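Local coordinates for protein MOSUB1, transcription cofactor (Magnaporthe oryzae, PDB 4AGH) that binds single-stranded DNA and, as a member of the PC4 family, probably acts as a transcriptional coactivator in the nucleus, at residues Arg55-Ser60 / Asp66-Arg71. Residues are numbered along the deposited sequence; the frame is centred on the assembly and turned at random.
Sequences RRVGIS and DFINIR
Val57 overlaps two isoleucines of the facing strand: its CG1 meets CG2 of Ile68 at 3.7 Å, and its CG2 lies 4.1 Å from CG1 of Ile70. With CG1 anti to the backbone N (chi1 -179°), that methyl is turned to Ile68 and CG2 to Ile70. The strands 55-62 and 65-76 form an antiparallel beta hairpin in the curved sheet of the PC4 fold. Six backbone hydrogen bonds join the segments, two each for the pairs Arg56-Arg71, Gly58-Asn69 and Ser60-Phe67. Val57, Ile59, Ile68 and Ile70 point to one face. There Tyr94 of helix 91-110 packs on Ile68, and Phe97 of the second subunit packs on Val57, so this face takes part in the dimer interface. At the two ends of the paired segments, Arg55 forms a salt bridge with Glu72, and Asp66 OD1 accepts a hydrogen bond from Gln61 NE2 and forms a salt bridge with Arg111 of the second subunit. The other face carries Arg56, Ser60, Phe67, Asn69 and Arg71 and is more polar. Arg56 makes cation-pi contacts with Phe48 and Tyr73. Asn69 reaches diagonally across to Ser60, past Gly58, which has no side chain. Asn69 ND2 donates to Ser60 OG at 2.9 Å, nearly straight (162°), with the hydroxyl oxygen in the amide plane.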
loop_
_atom_site.group_PDB
_atom_site.type_symbol
_atom_site.label_atom_id
_atom_site.label_comp_id
_atom_site.label_asym_id
_atom_site.label_seq_id
_atom_site.Cartn_x
_atom_site.Cartn_y
_atom_site.Cartn_z
ATOM N N ARG A 55 11.680 -2.913 -0.793
ATOM C CA ARG A 55 10.230 -2.974 -0.621
ATOM C C ARG A 55 9.555 -3.708 -1.765
ATOM O O ARG A 55 9.911 -3.533 -2.932
ATOM C CB ARG A 55 9.652 -1.570 -0.452
ATOM C CG ARG A 55 10.139 -0.972 0.871
ATOM C CD ARG A 55 9.707 0.460 1.097
ATOM N NE ARG A 55 9.969 0.806 2.493
ATOM C CZ ARG A 55 9.363 1.788 3.154
ATOM N NH1 ARG A 55 8.493 2.578 2.532
ATOM N NH2 ARG A 55 9.659 1.995 4.434
ATOM N N ARG A 56 8.576 -4.524 -1.405
ATOM C CA ARG A 56 7.895 -5.390 -2.356
ATOM C C ARG A 56 6.404 -5.231 -2.224
ATOM O O ARG A 56 5.898 -4.928 -1.138
ATOM C CB ARG A 56 8.217 -6.853 -2.036
ATOM C CG ARG A 56 9.693 -7.210 -2.127
ATOM C CD ARG A 56 9.907 -8.685 -1.781
ATOM N NE ARG A 56 11.314 -9.060 -1.919
ATOM C CZ ARG A 56 11.765 -10.308 -1.890
ATOM N NH1 ARG A 56 10.926 -11.319 -1.720
ATOM N NH2 ARG A 56 13.065 -10.545 -2.028
ATOM N N VAL A 57 5.693 -5.468 -3.324
ATOM C CA VAL A 57 4.264 -5.749 -3.230
ATOM C C VAL A 57 4.069 -7.169 -3.765
ATOM O O VAL A 57 4.541 -7.496 -4.846
ATOM C CB VAL A 57 3.409 -4.748 -4.015
ATOM C CG1 VAL A 57 1.931 -5.091 -3.849
ATOM C CG2 VAL A 57 3.671 -3.342 -3.511
ATOM N N GLY A 58 3.411 -8.015 -2.992
ATOM C CA GLY A 58 3.246 -9.396 -3.406
ATOM C C GLY A 58 1.850 -9.859 -3.083
ATOM O O GLY A 58 1.103 -9.147 -2.424
ATOM N N ILE A 59 1.491 -11.042 -3.563
ATOM C CA ILE A 59 0.191 -11.615 -3.248
ATOM C C ILE A 59 0.392 -12.969 -2.598
ATOM O O ILE A 59 1.065 -13.840 -3.165
ATOM C CB ILE A 59 -0.662 -11.791 -4.516
ATOM C CG1 ILE A 59 -0.908 -10.430 -5.174
ATOM C CG2 ILE A 59 -1.987 -12.446 -4.176
ATOM C CD1 ILE A 59 -1.424 -10.540 -6.592
ATOM N N SER A 60 -0.192 -13.137 -1.412
ATOM C CA SER A 60 -0.127 -14.397 -0.681
ATOM C C SER A 60 -1.531 -14.946 -0.513
ATOM O O SER A 60 -2.517 -14.227 -0.679
ATOM C CB SER A 60 0.514 -14.185 0.699
ATOM O OG SER A 60 -0.335 -13.420 1.555
ATOM N N ASP A 66 -6.981 -14.239 -0.581
ATOM C CA ASP A 66 -5.795 -13.584 -1.111
ATOM C C ASP A 66 -5.512 -12.264 -0.399
ATOM O O ASP A 66 -6.437 -11.557 0.000
ATOM C CB ASP A 66 -5.956 -13.329 -2.610
ATOM C CG ASP A 66 -6.051 -14.617 -3.406
ATOM O OD1 ASP A 66 -5.049 -15.354 -3.443
ATOM O OD2 ASP A 66 -7.127 -14.897 -3.975
ATOM N N PHE A 67 -4.227 -11.958 -0.237
ATOM C CA PHE A 67 -3.791 -10.716 0.409
ATOM C C PHE A 67 -2.767 -10.005 -0.442
ATOM O O PHE A 67 -1.915 -10.639 -1.080
ATOM C CB PHE A 67 -3.214 -11.006 1.782
ATOM C CG PHE A 67 -4.214 -11.613 2.707
ATOM C CD1 PHE A 67 -4.424 -12.982 2.712
ATOM C CD2 PHE A 67 -5.004 -10.810 3.509
ATOM C CE1 PHE A 67 -5.379 -13.544 3.540
ATOM C CE2 PHE A 67 -5.954 -11.364 4.341
ATOM C CZ PHE A 67 -6.144 -12.733 4.357
ATOM N N ILE A 68 -2.865 -8.678 -0.465
ATOM C CA ILE A 68 -1.903 -7.873 -1.185
ATOM C C ILE A 68 -0.967 -7.293 -0.136
ATOM O O ILE A 68 -1.351 -6.430 0.657
ATOM C CB ILE A 68 -2.565 -6.735 -1.992
ATOM C CG1 ILE A 68 -3.471 -7.289 -3.112
ATOM C CG2 ILE A 68 -1.507 -5.835 -2.604
ATOM C CD1 ILE A 68 -4.850 -7.748 -2.632
ATOM N N ASN A 69 0.265 -7.784 -0.129
ATOM C CA ASN A 69 1.215 -7.436 0.916
ATOM C C ASN A 69 2.202 -6.386 0.454
ATOM O O ASN A 69 2.921 -6.587 -0.513
ATOM C CB ASN A 69 1.967 -8.681 1.354
ATOM C CG ASN A 69 1.042 -9.767 1.836
ATOM O OD1 ASN A 69 0.341 -9.601 2.835
ATOM N ND2 ASN A 69 1.043 -10.901 1.140
ATOM N N ILE A 70 2.220 -5.253 1.143
ATOM C CA ILE A 70 3.174 -4.207 0.840
ATOM C C ILE A 70 4.143 -4.177 2.017
ATOM O O ILE A 70 3.738 -3.891 3.140
ATOM C CB ILE A 70 2.444 -2.867 0.722
ATOM C CG1 ILE A 70 1.270 -3.007 -0.259
ATOM C CG2 ILE A 70 3.416 -1.771 0.300
ATOM C CD1 ILE A 70 0.379 -1.770 -0.339
ATOM N N ARG A 71 5.417 -4.484 1.781
ATOM C CA ARG A 71 6.283 -4.730 2.930
ATOM C C ARG A 71 7.739 -4.474 2.621
ATOM O O ARG A 71 8.193 -4.740 1.516
ATOM C CB ARG A 71 6.112 -6.179 3.401
ATOM C CG ARG A 71 6.877 -6.497 4.682
ATOM C CD ARG A 71 6.373 -7.752 5.356
ATOM N NE ARG A 71 4.941 -7.705 5.664
ATOM C CZ ARG A 71 4.400 -7.121 6.730
ATOM N NH1 ARG A 71 5.152 -6.465 7.617
ATOM N NH2 ARG A 71 3.079 -7.167 6.895
#